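Long-range contacts in aminoglycoside N(6')acetyltransferase (Legionella pneumophila subsp. pneumophila, PDB 3F5B), which probably transfers an acyl group, perhaps acetyl from acetyl-CoA to an aminoglycoside amine: residues A[94-99]-A[129-134]; A[144-149]-A[166-171]; A[64-69]-A[78-83]; A[15-20]-A[113-118]. All blocks are in the same frame, centred on the assembly; numbering follows the deposited sequence. Where two conformers were deposited one is given.

Contact 1 (A[94-99]-A[129-134]); sequences AVTLDL and IVLINP. With CHX (cyclohexane), chain D.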
# COMPACT_ATOMS: atom_id res chain seq x y z
N ALA A 94 -13.60 -3.96 2.95
CA ALA A 94 -12.30 -4.13 2.32
C ALA A 94 -11.38 -2.95 2.64
O ALA A 94 -11.84 -1.84 2.92
CB ALA A 94 -12.46 -4.28 0.81
N VAL A 95 -10.07 -3.20 2.61
CA VAL A 95 -9.08 -2.11 2.74
C VAL A 95 -8.38 -1.92 1.40
O VAL A 95 -7.99 -2.89 0.74
CB VAL A 95 -8.05 -2.36 3.89
CG1 VAL A 95 -7.22 -3.60 3.64
CG2 VAL A 95 -7.14 -1.16 4.07
N THR A 96 -8.23 -0.67 0.98
CA THR A 96 -7.51 -0.35 -0.25
C THR A 96 -6.13 0.13 0.17
O THR A 96 -6.02 0.97 1.07
CB THR A 96 -8.23 0.73 -1.08
OG1 THR A 96 -9.56 0.29 -1.39
CG2 THR A 96 -7.46 1.03 -2.40
N LEU A 97 -5.10 -0.41 -0.49
CA LEU A 97 -3.70 -0.15 -0.19
C LEU A 97 -3.01 0.58 -1.34
O LEU A 97 -3.18 0.23 -2.52
CB LEU A 97 -2.97 -1.47 0.11
CG LEU A 97 -1.49 -1.46 0.46
CD1 LEU A 97 -1.24 -0.64 1.78
CD2 LEU A 97 -1.03 -2.93 0.58
N ASP A 98 -2.23 1.59 -0.99
CA ASP A 98 -1.26 2.19 -1.90
C ASP A 98 0.08 2.09 -1.22
O ASP A 98 0.18 2.39 -0.02
CB ASP A 98 -1.51 3.66 -2.05
CG ASP A 98 -2.33 3.98 -3.23
OD1 ASP A 98 -1.70 4.36 -4.26
OD2 ASP A 98 -3.57 3.89 -3.13
N LEU A 99 1.11 1.73 -1.98
CA LEU A 99 2.44 1.66 -1.36
C LEU A 99 3.55 2.15 -2.28
O LEU A 99 3.45 2.05 -3.52
CB LEU A 99 2.72 0.25 -0.84
CG LEU A 99 2.85 -0.86 -1.88
CD1 LEU A 99 4.34 -1.13 -2.13
CD2 LEU A 99 2.17 -2.16 -1.42
N ILE A 129 -10.29 -8.60 3.09
CA ILE A 129 -9.94 -8.36 1.69
C ILE A 129 -9.07 -7.13 1.61
O ILE A 129 -9.39 -6.12 2.25
CB ILE A 129 -11.25 -8.13 0.85
CG1 ILE A 129 -12.20 -9.33 0.98
CG2 ILE A 129 -10.95 -7.78 -0.64
CD1 ILE A 129 -11.66 -10.61 0.37
N VAL A 130 -7.95 -7.22 0.88
CA VAL A 130 -7.13 -6.05 0.53
C VAL A 130 -7.24 -5.81 -0.97
O VAL A 130 -7.19 -6.75 -1.76
CB VAL A 130 -5.60 -6.21 0.91
CG1 VAL A 130 -4.80 -4.95 0.49
CG2 VAL A 130 -5.44 -6.49 2.40
N LEU A 131 -7.38 -4.55 -1.35
CA LEU A 131 -7.41 -4.17 -2.76
C LEU A 131 -6.22 -3.29 -3.06
O LEU A 131 -5.86 -2.42 -2.27
CB LEU A 131 -8.69 -3.42 -3.09
CG LEU A 131 -10.00 -4.15 -2.79
CD1 LEU A 131 -11.17 -3.18 -2.90
CD2 LEU A 131 -10.18 -5.35 -3.72
N ILE A 132 -5.61 -3.53 -4.23
CA ILE A 132 -4.56 -2.68 -4.78
C ILE A 132 -4.80 -2.39 -6.26
O ILE A 132 -5.35 -3.23 -6.98
CB ILE A 132 -3.15 -3.27 -4.50
CG1 ILE A 132 -2.08 -2.18 -4.57
CG2 ILE A 132 -2.84 -4.48 -5.38
CD1 ILE A 132 -0.82 -2.49 -3.66
N ASN A 133 -4.40 -1.19 -6.70
CA ASN A 133 -4.89 -0.67 -7.99
C ASN A 133 -3.79 -0.11 -8.91
O ASN A 133 -3.81 1.08 -9.20
CB ASN A 133 -5.93 0.41 -7.72
CG ASN A 133 -7.20 -0.16 -7.08
OD1 ASN A 133 -8.00 -0.79 -7.75
ND2 ASN A 133 -7.35 0.05 -5.77
N PRO A 134 -2.83 -0.94 -9.36
CA PRO A 134 -1.75 -0.34 -10.14
C PRO A 134 -2.13 -0.03 -11.58
O PRO A 134 -3.07 -0.63 -12.12
CB PRO A 134 -0.66 -1.42 -10.12
CG PRO A 134 -1.48 -2.69 -10.15
CD PRO A 134 -2.59 -2.39 -9.15
C1 CHX D . 1.36 3.07 -7.42
C2 CHX D . 1.82 2.86 -5.97
C3 CHX D . 0.69 2.33 -5.08
C4 CHX D . 0.26 0.92 -5.51
C5 CHX D . 0.40 0.69 -7.03
C6 CHX D . 0.36 1.98 -7.87
O HOH W 1 -9.92 -0.08 -4.31
O HOH W 2 -4.35 1.10 -4.75
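Val95 and Val130 sit next to each other on neighbouring parallel strands, and three backbone hydrogen bonds join the strands around them. Val95 N donates to Ile129 O at 3.0 Å. Leu131 N donates to Val95 O, and Leu97 N to Leu131 O at 2.8 Å. The two valine side chains lie alongside and point the same way. CG1 of Val95 rests 3.6 Å from CG2 of Val130. Leu97 and Ile132 extend this apolar face.

Ile132 can be followed outward. Its CB lies 4.0 Å from Leu97 O. CG1 is anti to the backbone N (chi1 -158°) and reaches both ways, to Leu97 O at 3.3 Å and to the bound cyclohexane. CD1 ends 3.8 Å from CD2 of Leu99, and the two side chains cross at about a right angle.

Thr96 and Leu131 point to the other face. There the CG2 of Thr96 packs on ND2 of Asn133. One water links Thr96 OG1 to Asn133 ND2, 3.0 Å from each. A second water donates to Leu97 O, with weaker bonds to Asp98 OD2 and Asn133 ND2. The amide of Asn133 thus helps to bridge the strands where direct pairing ends.

Cyclohexane lies beyond that point, near Asp98 OD1, Leu99 O and Pro134. Strands 94-101 and 129-132 with helix 109-123 form a beta-alpha-beta unit. In GNAT acetyltransferases the equivalent parallel strands splay apart to admit acetyl-CoA, and the cyclohexane pocket here is consistent with that cleft.

Contact 2 (A[144-149]-A[166-171]); sequences VYKKAG and YKMKLC. With CHX (cyclohexane), chain D; EDO (1,2-ethanediol), chain I.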
# COMPACT_ATOMS: atom_id res chain seq x y z
N VAL A 144 5.03 -7.90 -8.85
CA VAL A 144 5.18 -8.03 -7.38
C VAL A 144 3.84 -8.33 -6.71
O VAL A 144 3.75 -9.21 -5.86
CB VAL A 144 5.80 -6.75 -6.79
CG1 VAL A 144 5.66 -6.72 -5.29
CG2 VAL A 144 7.27 -6.60 -7.27
N TYR A 145 2.78 -7.62 -7.07
CA TYR A 145 1.51 -7.87 -6.36
C TYR A 145 1.01 -9.27 -6.66
O TYR A 145 0.52 -9.96 -5.78
CB TYR A 145 0.44 -6.82 -6.70
CG TYR A 145 0.89 -5.41 -6.42
CD1 TYR A 145 1.89 -5.15 -5.49
CD2 TYR A 145 0.33 -4.34 -7.10
CE1 TYR A 145 2.32 -3.87 -5.23
CE2 TYR A 145 0.76 -3.04 -6.84
CZ TYR A 145 1.75 -2.83 -5.91
OH TYR A 145 2.19 -1.57 -5.64
N LYS A 146 1.16 -9.71 -7.92
CA LYS A 146 0.80 -11.10 -8.24
C LYS A 146 1.61 -12.09 -7.40
O LYS A 146 1.07 -13.09 -6.91
CB LYS A 146 0.96 -11.43 -9.74
CG LYS A 146 -0.16 -10.88 -10.63
CD LYS A 146 -0.24 -11.61 -11.96
CE LYS A 146 0.56 -10.89 -13.00
NZ LYS A 146 0.30 -11.50 -14.32
N LYS A 147 2.91 -11.84 -7.25
CA LYS A 147 3.80 -12.65 -6.41
C LYS A 147 3.31 -12.72 -4.96
O LYS A 147 3.46 -13.74 -4.31
CB LYS A 147 5.22 -12.07 -6.39
CG LYS A 147 6.29 -12.89 -7.04
CD LYS A 147 7.69 -12.24 -6.88
CE LYS A 147 8.58 -12.91 -5.81
NZ LYS A 147 9.04 -14.29 -6.22
N ALA A 148 2.75 -11.61 -4.48
CA ALA A 148 2.22 -11.49 -3.12
C ALA A 148 0.89 -12.20 -2.98
O ALA A 148 0.41 -12.40 -1.86
CB ALA A 148 2.11 -10.00 -2.71
N GLY A 149 0.30 -12.63 -4.08
CA GLY A 149 -0.98 -13.34 -4.01
C GLY A 149 -2.19 -12.54 -4.44
O GLY A 149 -3.31 -13.06 -4.39
N TYR A 166 -5.43 -1.96 -13.22
CA TYR A 166 -6.05 -3.19 -12.77
C TYR A 166 -6.66 -2.95 -11.39
O TYR A 166 -6.13 -2.19 -10.61
CB TYR A 166 -5.00 -4.29 -12.59
CG TYR A 166 -4.50 -4.93 -13.88
CD1 TYR A 166 -5.39 -5.41 -14.83
CD2 TYR A 166 -3.12 -5.11 -14.10
CE1 TYR A 166 -4.94 -6.03 -16.02
CE2 TYR A 166 -2.64 -5.74 -15.29
CZ TYR A 166 -3.56 -6.19 -16.22
OH TYR A 166 -3.12 -6.79 -17.36
N LYS A 167 -7.76 -3.64 -11.10
CA LYS A 167 -8.23 -3.78 -9.75
C LYS A 167 -7.75 -5.16 -9.33
O LYS A 167 -8.01 -6.15 -10.04
CB LYS A 167 -9.75 -3.70 -9.73
CG LYS A 167 -10.30 -2.91 -8.55
CD LYS A 167 -11.81 -3.04 -8.40
CE LYS A 167 -12.24 -2.57 -7.02
NZ LYS A 167 -13.30 -3.50 -6.47
N MSE A 168 -7.03 -5.25 -8.20
CA MSE A 168 -6.45 -6.52 -7.75
C MSE A 168 -6.88 -6.77 -6.33
O MSE A 168 -7.05 -5.83 -5.56
CB MSE A 168 -4.92 -6.50 -7.85
CG MSE A 168 -4.43 -6.17 -9.27
SE MSE A 168 -2.52 -6.18 -9.52
CE MSE A 168 -2.24 -8.06 -9.34
N LYS A 169 -7.06 -8.04 -5.97
CA LYS A 169 -7.66 -8.39 -4.69
C LYS A 169 -6.86 -9.52 -4.03
O LYS A 169 -6.38 -10.45 -4.72
CB LYS A 169 -9.12 -8.81 -4.92
CG LYS A 169 -9.85 -9.38 -3.70
CD LYS A 169 -11.22 -10.00 -4.07
CE LYS A 169 -11.08 -11.45 -4.53
NZ LYS A 169 -12.35 -12.11 -5.07
N LEU A 170 -6.69 -9.40 -2.71
CA LEU A 170 -6.03 -10.44 -1.91
C LEU A 170 -6.92 -10.88 -0.76
O LEU A 170 -7.48 -10.04 -0.06
CB LEU A 170 -4.69 -9.93 -1.38
CG LEU A 170 -3.87 -10.82 -0.43
CD1 LEU A 170 -3.55 -12.15 -1.07
CD2 LEU A 170 -2.60 -10.10 -0.04
N CYS A 171 -7.04 -12.19 -0.58
CA CYS A 171 -7.80 -12.75 0.53
C CYS A 171 -6.90 -12.97 1.75
O CYS A 171 -6.02 -13.82 1.74
CB CYS A 171 -8.48 -14.05 0.12
SG CYS A 171 -9.19 -14.95 1.49
C1 CHX D . 1.36 3.07 -7.42
C2 CHX D . 1.82 2.86 -5.97
C3 CHX D . 0.69 2.33 -5.08
C4 CHX D . 0.26 0.92 -5.51
C5 CHX D . 0.40 0.69 -7.03
C6 CHX D . 0.36 1.98 -7.87
C1 EDO I . 6.57 -2.66 -7.29
O1 EDO I . 7.75 -2.36 -8.08
C2 EDO I . 6.51 -1.77 -6.05
O2 EDO I . 5.20 -1.20 -5.87
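Met168, a selenomethionine, meets Tyr145 and Lys146 where helix 139-148 packs on strand 164-171 of the GNAT sheet. Its methyl CE lies 3.7 Å from CG of Lys146 and 4.0 Å from CB of Tyr145. SE lies at the edge of the tyrosine ring, near its plane. The bend at the end of the Met168 chain (chi3 69°) turns CE toward the helix. Both helix side chains cross Met168 at about a right angle.

Further along, in one of its two modelled conformers, CD1 of Leu170 comes near Gly149 O. Gly149 follows the helix with positive phi (105°) and closes a Schellman motif. Its N bonds back to Lys146 O at 3.0 Å.

The next shell fixes both partners. Met168 and Leu170 are held by backbone bonds to Ile132 and Val130 of the neighbouring strand. Ala148 O accepts a hydrogen bond from His117 NE2, which ties the helix end to helix 109-123. Ile132 also packs on Tyr145.

The tyrosine ring reaches past this core into the cyclohexane pocket. C5 of the cyclohexane lies in the ring plane, at its edge. An ethanediol O2 makes a weak hydrogen bond to Tyr145 OH at 3.0 Å, and cyclohexane C4 lies 3.2 Å from the same hydroxyl oxygen.

Contact 3 (A[64-69]-A[78-83]); sequences ATHWIA and YLITSE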
# COMPACT_ATOMS: atom_id res chain seq x y z
N ALA A 64 -7.55 9.06 4.10
CA ALA A 64 -6.84 7.78 4.26
C ALA A 64 -5.94 7.80 5.51
O ALA A 64 -5.79 8.83 6.13
CB ALA A 64 -6.03 7.49 2.99
N THR A 65 -5.41 6.64 5.88
CA THR A 65 -4.38 6.51 6.93
C THR A 65 -3.02 6.43 6.24
O THR A 65 -2.89 5.84 5.15
CB THR A 65 -4.61 5.23 7.77
OG1 THR A 65 -5.91 5.30 8.34
CG2 THR A 65 -3.64 5.13 8.90
N HIS A 66 -2.04 7.11 6.82
CA HIS A 66 -0.71 7.23 6.21
C HIS A 66 0.29 6.55 7.13
O HIS A 66 0.30 6.81 8.35
CB HIS A 66 -0.38 8.70 5.99
CG HIS A 66 -1.28 9.36 4.98
ND1 HIS A 66 -0.88 9.63 3.69
CD2 HIS A 66 -2.59 9.72 5.05
CE1 HIS A 66 -1.88 10.17 3.02
NE2 HIS A 66 -2.93 10.23 3.82
N TRP A 67 1.10 5.66 6.55
CA TRP A 67 2.00 4.78 7.28
C TRP A 67 3.42 4.89 6.76
O TRP A 67 3.68 5.30 5.60
CB TRP A 67 1.59 3.30 7.12
CG TRP A 67 0.19 2.94 7.44
CD1 TRP A 67 -0.90 3.06 6.63
CD2 TRP A 67 -0.27 2.38 8.66
NE1 TRP A 67 -2.04 2.57 7.27
CE2 TRP A 67 -1.67 2.15 8.52
CE3 TRP A 67 0.36 2.02 9.87
CZ2 TRP A 67 -2.45 1.61 9.55
CZ3 TRP A 67 -0.42 1.45 10.88
CH2 TRP A 67 -1.81 1.25 10.72
N ILE A 68 4.35 4.46 7.63
CA ILE A 68 5.77 4.36 7.29
C ILE A 68 6.25 2.95 7.73
O ILE A 68 5.86 2.47 8.80
CB ILE A 68 6.60 5.55 7.91
CG1 ILE A 68 8.09 5.53 7.50
CG2 ILE A 68 6.46 5.67 9.44
CD1 ILE A 68 8.74 6.95 7.69
N ALA A 69 7.06 2.31 6.89
CA ALA A 69 7.64 0.98 7.20
C ALA A 69 9.08 1.17 7.59
O ALA A 69 9.81 1.94 6.92
CB ALA A 69 7.56 0.09 5.97
N TYR A 78 6.47 4.00 2.24
CA TYR A 78 5.34 4.83 2.60
C TYR A 78 4.09 4.13 2.06
O TYR A 78 4.06 3.71 0.90
CB TYR A 78 5.52 6.21 1.98
CG TYR A 78 4.32 7.17 1.97
CD1 TYR A 78 3.61 7.47 3.13
CD2 TYR A 78 3.96 7.84 0.78
CE1 TYR A 78 2.51 8.38 3.11
CE2 TYR A 78 2.88 8.77 0.76
CZ TYR A 78 2.17 9.02 1.92
OH TYR A 78 1.11 9.91 1.90
N LEU A 79 3.10 3.96 2.93
CA LEU A 79 1.88 3.22 2.60
C LEU A 79 0.68 4.06 3.00
O LEU A 79 0.72 4.86 3.97
CB LEU A 79 1.84 1.83 3.26
CG LEU A 79 3.10 0.94 3.23
CD1 LEU A 79 4.09 1.32 4.37
CD2 LEU A 79 2.76 -0.56 3.33
N ILE A 80 -0.39 3.87 2.24
CA ILE A 80 -1.63 4.64 2.38
C ILE A 80 -2.79 3.63 2.33
O ILE A 80 -2.88 2.84 1.39
CB ILE A 80 -1.81 5.66 1.23
CG1 ILE A 80 -0.57 6.58 1.11
CG2 ILE A 80 -3.13 6.52 1.45
CD1 ILE A 80 -0.68 7.66 -0.02
N THR A 81 -3.63 3.63 3.37
CA THR A 81 -4.78 2.71 3.40
C THR A 81 -6.09 3.47 3.59
O THR A 81 -6.14 4.49 4.27
CB THR A 81 -4.63 1.64 4.50
OG1 THR A 81 -4.56 2.27 5.78
CG2 THR A 81 -3.32 0.80 4.29
N SER A 82 -7.17 2.95 3.02
CA SER A 82 -8.48 3.47 3.36
C SER A 82 -9.47 2.34 3.34
O SER A 82 -9.33 1.38 2.56
CB SER A 82 -8.90 4.55 2.39
OG SER A 82 -8.83 4.08 1.05
N GLU A 83 -10.48 2.47 4.19
CA GLU A 83 -11.44 1.39 4.37
C GLU A 83 -12.67 1.57 3.51
O GLU A 83 -13.06 2.69 3.15
CB GLU A 83 -11.83 1.22 5.84
CG GLU A 83 -12.46 2.45 6.47
CD GLU A 83 -12.16 2.60 7.98
OE1 GLU A 83 -12.63 3.61 8.56
OE2 GLU A 83 -11.46 1.74 8.57
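Thr65 and Thr81 form one hydrogen-bonded antiparallel pair and Trp67 and Leu79 the next, with the two strand directions 151° apart. Each pair has two backbone bonds. Leu79 N donates to Trp67 O at 3.0 Å.

On one face the indole of Trp67 crosses the side chain of Thr81 at about a right angle. NE1 donates to Thr81 OG1 at 2.9 Å, nearly straight and in the ring plane. Thr81 OG1 sits between its own backbone N and carbonyl carbon (chi1 61°), which sets it before the indole N-H. CG2 of Thr65 lies over one face of the same ring, toward the rim. Further along this face, CB of Trp67 packs on CB of Leu79.

These strands, 65-71 and 74-84, make a beta hairpin within the GNAT sheet. Helix 109-123 packs on the tryptophan side, where Phe119 meets Trp67 edge to face.

The other face carries His66, Tyr78 and Ile80. His66 and Tyr78 run side by side, their rings meeting rim to rim with planes 23° apart. ND1 of His66 and OH of Tyr78 share a hydrogen bond of 2.7 Å. His66 NE2 is hydrogen-bonded to Asp52 OD2, so both ring nitrogens have a partner. CG2 of Ile80 lies over one face of the imidazole. The same methyl presses on CB of Ala64 at 3.4 Å, a tight contact.

Contact 4 (A[15-20]-A[113-118]); sequences FCFKQM and VQMIHE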
# COMPACT_ATOMS: atom_id res chain seq x y z
N PHE A 15 10.03 -6.36 9.57
CA PHE A 15 9.68 -4.96 9.48
C PHE A 15 8.68 -4.47 10.54
O PHE A 15 7.92 -5.27 11.11
CB PHE A 15 9.08 -4.65 8.10
CG PHE A 15 9.95 -5.10 6.95
CD1 PHE A 15 11.26 -4.63 6.84
CD2 PHE A 15 9.46 -5.97 5.99
CE1 PHE A 15 12.05 -5.02 5.76
CE2 PHE A 15 10.25 -6.39 4.93
CZ PHE A 15 11.54 -5.92 4.82
N CYS A 16 8.70 -3.16 10.75
CA CYS A 16 7.86 -2.48 11.73
C CYS A 16 7.07 -1.43 10.97
O CYS A 16 7.59 -0.82 10.04
CB CYS A 16 8.76 -1.78 12.75
SG CYS A 16 7.85 -0.91 14.03
N PHE A 17 5.81 -1.23 11.34
CA PHE A 17 4.95 -0.26 10.64
C PHE A 17 4.28 0.65 11.67
O PHE A 17 3.83 0.19 12.74
CB PHE A 17 3.87 -0.98 9.79
CG PHE A 17 4.44 -2.02 8.85
CD1 PHE A 17 4.83 -1.66 7.57
CD2 PHE A 17 4.58 -3.36 9.26
CE1 PHE A 17 5.38 -2.64 6.66
CE2 PHE A 17 5.14 -4.35 8.39
CZ PHE A 17 5.56 -3.99 7.10
N LYS A 18 4.21 1.94 11.36
CA LYS A 18 3.54 2.90 12.23
C LYS A 18 2.84 3.95 11.43
O LYS A 18 3.27 4.29 10.35
CB LYS A 18 4.46 3.58 13.27
CG LYS A 18 5.97 3.41 13.15
CD LYS A 18 6.47 2.15 13.91
CE LYS A 18 6.97 2.39 15.41
NZ LYS A 18 5.99 1.94 16.53
N GLN A 19 1.78 4.51 12.00
CA GLN A 19 1.16 5.67 11.43
C GLN A 19 2.17 6.80 11.46
O GLN A 19 2.98 6.92 12.38
CB GLN A 19 -0.13 6.02 12.15
CG GLN A 19 -1.21 4.99 11.83
CD GLN A 19 -2.46 5.09 12.67
OE1 GLN A 19 -2.69 6.07 13.37
NE2 GLN A 19 -3.29 4.01 12.62
N MSE A 20 2.14 7.62 10.42
CA MSE A 20 3.02 8.77 10.30
C MSE A 20 2.82 9.77 11.42
O MSE A 20 1.69 9.97 11.88
CB MSE A 20 2.71 9.47 8.98
CG MSE A 20 3.12 8.68 7.77
SE MSE A 20 5.00 8.96 7.46
CE MSE A 20 4.97 10.89 7.09
N VAL A 113 7.33 -8.29 -1.41
CA VAL A 113 6.30 -9.26 -1.09
C VAL A 113 6.30 -9.48 0.43
O VAL A 113 5.24 -9.50 1.07
CB VAL A 113 6.49 -10.59 -1.87
CG1 VAL A 113 5.53 -11.67 -1.34
CG2 VAL A 113 6.24 -10.36 -3.38
N GLN A 114 7.48 -9.61 1.01
CA GLN A 114 7.55 -9.84 2.43
C GLN A 114 6.97 -8.62 3.15
O GLN A 114 6.24 -8.76 4.11
CB GLN A 114 8.99 -10.08 2.88
CG GLN A 114 9.10 -10.38 4.39
CD GLN A 114 10.53 -10.66 4.83
OE1 GLN A 114 11.39 -10.95 3.99
NE2 GLN A 114 10.79 -10.58 6.14
N MSE A 115 7.32 -7.43 2.71
CA MSE A 115 6.80 -6.22 3.38
C MSE A 115 5.27 -6.14 3.28
O MSE A 115 4.59 -5.81 4.28
CB MSE A 115 7.43 -4.95 2.82
CG MSE A 115 7.13 -3.70 3.69
SE MSE A 115 6.94 -2.13 2.55
CE MSE A 115 5.38 -2.72 1.61
N ILE A 116 4.75 -6.42 2.08
CA ILE A 116 3.31 -6.44 1.88
C ILE A 116 2.66 -7.42 2.87
O ILE A 116 1.72 -7.04 3.59
CB ILE A 116 2.93 -6.81 0.41
CG1 ILE A 116 3.29 -5.66 -0.55
CG2 ILE A 116 1.44 -7.23 0.33
CD1 ILE A 116 3.30 -6.04 -2.03
N HIS A 117 3.16 -8.65 2.91
CA HIS A 117 2.59 -9.66 3.80
C HIS A 117 2.69 -9.28 5.27
O HIS A 117 1.71 -9.41 6.03
CB HIS A 117 3.19 -11.03 3.59
CG HIS A 117 2.83 -11.65 2.27
ND1 HIS A 117 3.41 -12.80 1.81
CD2 HIS A 117 1.98 -11.24 1.29
CE1 HIS A 117 2.92 -13.10 0.62
NE2 HIS A 117 2.04 -12.18 0.29
N GLU A 118 3.85 -8.78 5.67
CA GLU A 118 3.99 -8.37 7.08
C GLU A 118 3.10 -7.18 7.44
O GLU A 118 2.58 -7.08 8.55
CB GLU A 118 5.45 -8.06 7.39
CG GLU A 118 6.34 -9.32 7.41
CD GLU A 118 7.76 -9.00 7.87
OE1 GLU A 118 8.00 -7.82 8.16
OE2 GLU A 118 8.64 -9.91 7.94
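Phe15 and Phe17 pack against helix 109-123, and the tight part is where the two rings meet Met115 and Glu118. Phe17 meets Met115 with its rim: CE1 is 3.6 Å from CG of Met115, which lies in the ring plane. CZ of the same ring is 3.5 Å from Met115 O. CE2 turns to the backbone and CB of Glu118. Phe15 crosses Met115 at about a right angle, with CE2 3.8 Å from its CB. The selenium end of Met115 leads away from the strand, toward Phe76, Ala77 and Leu79. Glu118 OE1 accepts Phe15 N at 2.9 Å through its syn lone pair, and lies 3.2 Å from Phe15 CD2. Glu118 OE2 accepts Gln114 NE2 at 2.9 Å, from above the carboxylate plane, and also Arg14 N. Three N-H groups therefore grip the buried carboxylate.

Strand 15-19 is an outermost strand of the mixed GNAT sheet, and helix 109-123 packs across that sheet. Phe119 of the same helix adds an edge-to-face contact with Phe17.

The loose side is at Gln114, which is partly exposed. Its CG, anti to the backbone N (chi1 -178°), comes to 4.2 Å from Phe15 CE2, and the extended chain beyond carries NE2 to Glu118 OE2.

Overall arrangement
All four contacts reach one mixed sheet. Its order is 15-19, 65-71, 74-84, 94-101, 129-132, 164-171, 151-158. Contact 3 joins the second and third strands, and contact 1 the fourth and fifth. Their centres are about 10 Å apart. Contact 4 sets helix 109-123 on the first strand, and contact 2 sets helix 139-148 on the sixth. Along the chain, contact 3 falls between the two segments of contact 4, whose segments alternate with those of contact 1. Contact 2 comes last. Contacts 2 and 3 lie about 17 Å apart between centres and do not touch. Contacts 1 and 2 share the cyclohexane pocket, so strands and helix together line it.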